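Local coordinates for ABC transporter substrate-binding protein (Rhizobium radiobacter, PDB 6TFX) that binds mannopinic acid as the solute-binding protein of an ABC transporter and so probably delivers mannityl-opines for import into the bacterium, at residues Y312-S317 with V353-F358. Residues are numbered along the deposited sequence; the frame is centred on the assembly and turned at random.
Sequences YDPAQS and VAEGGF
Pro314 and Ser317, on the first turn of helix 314-323, pack against Glu355 and Gly356 just after helix 340-353, and no hydrogen bond or salt bridge links the two segments. Van der Waals contact carries the interface. Pro314 CB lies 3.9 Å from Glu355 CG and also 3.9 Å from Glu355 O. Tyr312 adds its hydroxyl at the margin, OH standing 4.0 Å from Glu355 CG; Tyr312 CG, anti to its own N (chi1 -180°), carries the ring there, with Pro314 CD over one face, 3.6 Å above the plane and offset toward the rim. Glu355 thus offers its methylenes, and the chain, bent about CB-CG (chi2 60°), leads the carboxylate away. The closest approach is Ser317 CB to Gly356 O, 3.4 Å; Gly356 CA comes within 3.6 Å of Ser317 CB, so backbone packs directly on the serine.

The hydrogen bonds near the contact lie within each segment or lead outside both. Asp313 N-caps its helix, OD1 accepting from Gln316 N at 3.2 Å, while Gly357, with positive phi, is C' of a Schellman motif (Phe358 N to Val353 O, 3.0 Å). Ser317 OG bonds to Ala270 O of helix 265-272.

With no polar bond across, shape sets the fit between a helix start and the turn leading to strand 358-365, away from the ligand site.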
ATOM      1  N   TYR A 312     -25.592   7.979   9.120  1.00 18.60           N
ATOM      2  CA  TYR A 312     -25.825   9.152   8.291  1.00 17.98           C
ATOM      3  C   TYR A 312     -27.038   9.894   8.833  1.00 18.68           C
ATOM      4  O   TYR A 312     -28.139   9.328   8.873  1.00 18.15           O
ATOM      5  CB  TYR A 312     -26.061   8.731   6.834  1.00 18.16           C
ATOM      6  CG  TYR A 312     -26.306   9.897   5.909  1.00 17.69           C
ATOM      7  CD1 TYR A 312     -25.297  10.814   5.625  1.00 18.07           C
ATOM      8  CD2 TYR A 312     -27.562  10.118   5.355  1.00 18.86           C
ATOM      9  CE1 TYR A 312     -25.518  11.889   4.762  1.00 18.35           C
ATOM     10  CE2 TYR A 312     -27.785  11.164   4.460  1.00 19.19           C
ATOM     11  CZ  TYR A 312     -26.760  12.048   4.170  1.00 23.86           C
ATOM     12  OH  TYR A 312     -26.997  13.114   3.337  1.00 23.56           O
ATOM     13  N   ASP A 313     -26.847  11.161   9.240  1.00 17.19           N
ATOM     14  CA  ASP A 313     -27.944  11.977   9.768  1.00 16.56           C
ATOM     15  C   ASP A 313     -27.490  13.413   9.681  1.00 18.95           C
ATOM     16  O   ASP A 313     -27.000  13.939  10.672  1.00 17.52           O
ATOM     17  CB  ASP A 313     -28.263  11.608  11.239  1.00 17.48           C
ATOM     18  CG  ASP A 313     -29.493  12.282  11.838  1.00 23.55           C
ATOM     19  OD1 ASP A 313     -30.012  13.215  11.223  1.00 22.84           O
ATOM     20  OD2 ASP A 313     -29.909  11.881  12.952  1.00 28.35           O
ATOM     21  N   PRO A 314     -27.572  14.033   8.491  1.00 17.29           N
ATOM     22  CA  PRO A 314     -27.086  15.424   8.355  1.00 16.43           C
ATOM     23  C   PRO A 314     -27.841  16.452   9.213  1.00 19.16           C
ATOM     24  O   PRO A 314     -27.291  17.515   9.534  1.00 18.39           O
ATOM     25  CB  PRO A 314     -27.196  15.691   6.852  1.00 18.80           C
ATOM     26  CG  PRO A 314     -28.208  14.733   6.359  1.00 23.22           C
ATOM     27  CD  PRO A 314     -28.130  13.523   7.219  1.00 19.59           C
ATOM     28  N   ALA A 315     -29.084  16.139   9.632  1.00 17.62           N
ATOM     29  CA  ALA A 315     -29.826  17.051  10.530  1.00 18.86           C
ATOM     30  C   ALA A 315     -29.072  17.072  11.896  1.00 20.47           C
ATOM     31  O   ALA A 315     -28.926  18.135  12.518  1.00 20.69           O
ATOM     32  CB  ALA A 315     -31.252  16.541  10.717  1.00 20.65           C
ATOM     33  N   GLN A 316     -28.561  15.903  12.328  1.00 17.56           N
ATOM     34  CA  GLN A 316     -27.790  15.807  13.570  1.00 17.85           C
ATOM     35  C   GLN A 316     -26.454  16.569  13.397  1.00 20.16           C
ATOM     36  O   GLN A 316     -26.005  17.256  14.330  1.00 21.01           O
ATOM     37  CB  GLN A 316     -27.545  14.335  13.962  1.00 19.50           C
ATOM     38  CG  GLN A 316     -26.800  14.136  15.283  1.00 23.44           C
ATOM     39  CD  GLN A 316     -27.522  14.592  16.558  1.00 48.86           C
ATOM     40  OE1 GLN A 316     -28.674  15.062  16.549  1.00 43.42           O
ATOM     41  NE2 GLN A 316     -26.838  14.469  17.694  1.00 43.30           N
ATOM     42  N   SER A 317     -25.834  16.467  12.203  1.00 15.99           N
ATOM     43  CA  SER A 317     -24.606  17.214  11.924  1.00 15.83           C
ATOM     44  C   SER A 317     -24.830  18.713  12.188  1.00 18.73           C
ATOM     45  O   SER A 317     -24.048  19.341  12.903  1.00 18.41           O
ATOM     46  CB  SER A 317     -24.215  17.025  10.460  1.00 17.73           C
ATOM     47  OG  SER A 317     -23.894  15.661  10.265  1.00 19.55           O
ATOM     48  N   VAL A 353     -20.772  16.241   2.366  1.00 15.89           N
ATOM     49  CA  VAL A 353     -20.640  16.917   3.659  1.00 14.98           C
ATOM     50  C   VAL A 353     -21.289  18.308   3.675  1.00 17.83           C
ATOM     51  O   VAL A 353     -21.557  18.847   4.752  1.00 17.84           O
ATOM     52  CB  VAL A 353     -19.197  16.925   4.209  1.00 17.88           C
ATOM     53  CG1 VAL A 353     -18.658  15.502   4.312  1.00 16.01           C
ATOM     54  CG2 VAL A 353     -18.271  17.828   3.399  1.00 18.50           C
ATOM     55  N   ALA A 354     -21.597  18.855   2.498  1.00 17.65           N
ATOM     56  CA  ALA A 354     -22.332  20.126   2.429  1.00 17.84           C
ATOM     57  C   ALA A 354     -23.721  19.986   3.080  1.00 19.40           C
ATOM     58  O   ALA A 354     -24.245  20.948   3.637  1.00 19.10           O
ATOM     59  CB  ALA A 354     -22.503  20.542   0.980  1.00 19.86           C
ATOM     60  N   GLU A 355     -24.315  18.788   3.019  1.00 18.99           N
ATOM     61  CA  GLU A 355     -25.633  18.560   3.609  1.00 19.91           C
ATOM     62  C   GLU A 355     -25.659  18.800   5.127  1.00 21.52           C
ATOM     63  O   GLU A 355     -26.648  19.320   5.648  1.00 20.21           O
ATOM     64  CB  GLU A 355     -26.118  17.139   3.265  1.00 22.36           C
ATOM     65  CG  GLU A 355     -27.620  17.028   3.173  1.00 32.76           C
ATOM     66  CD  GLU A 355     -28.279  17.906   2.124  1.00 37.02           C
ATOM     67  OE1 GLU A 355     -27.769  17.991   0.981  1.00 32.41           O
ATOM     68  OE2 GLU A 355     -29.319  18.514   2.458  1.00 35.48           O
ATOM     69  N   GLY A 356     -24.559  18.448   5.799  1.00 18.66           N
ATOM     70  CA  GLY A 356     -24.432  18.586   7.243  1.00 18.26           C
ATOM     71  C   GLY A 356     -23.783  19.867   7.706  1.00 21.15           C
ATOM     72  O   GLY A 356     -23.531  20.022   8.902  1.00 21.91           O
ATOM     73  N   GLY A 357     -23.497  20.763   6.766  1.00 17.28           N
ATOM     74  CA  GLY A 357     -22.953  22.072   7.111  1.00 17.15           C
ATOM     75  C   GLY A 357     -21.470  22.297   6.894  1.00 19.92           C
ATOM     76  O   GLY A 357     -20.949  23.309   7.390  1.00 20.92           O
ATOM     77  N   PHE A 358     -20.788  21.398   6.149  1.00 15.68           N
ATOM     78  CA  PHE A 358     -19.352  21.578   5.893  1.00 16.02           C
ATOM     79  C   PHE A 358     -19.117  22.005   4.479  1.00 18.59           C
ATOM     80  O   PHE A 358     -19.591  21.330   3.557  1.00 18.36           O
ATOM     81  CB  PHE A 358     -18.567  20.283   6.143  1.00 16.12           C
ATOM     82  CG  PHE A 358     -18.522  19.884   7.601  1.00 15.84           C
ATOM     83  CD1 PHE A 358     -19.543  19.131   8.163  1.00 17.80           C
ATOM     84  CD2 PHE A 358     -17.434  20.235   8.403  1.00 16.18           C
ATOM     85  CE1 PHE A 358     -19.500  18.765   9.512  1.00 18.68           C
ATOM     86  CE2 PHE A 358     -17.378  19.851   9.748  1.00 19.06           C
ATOM     87  CZ  PHE A 358     -18.412  19.118  10.296  1.00 17.84           C
TER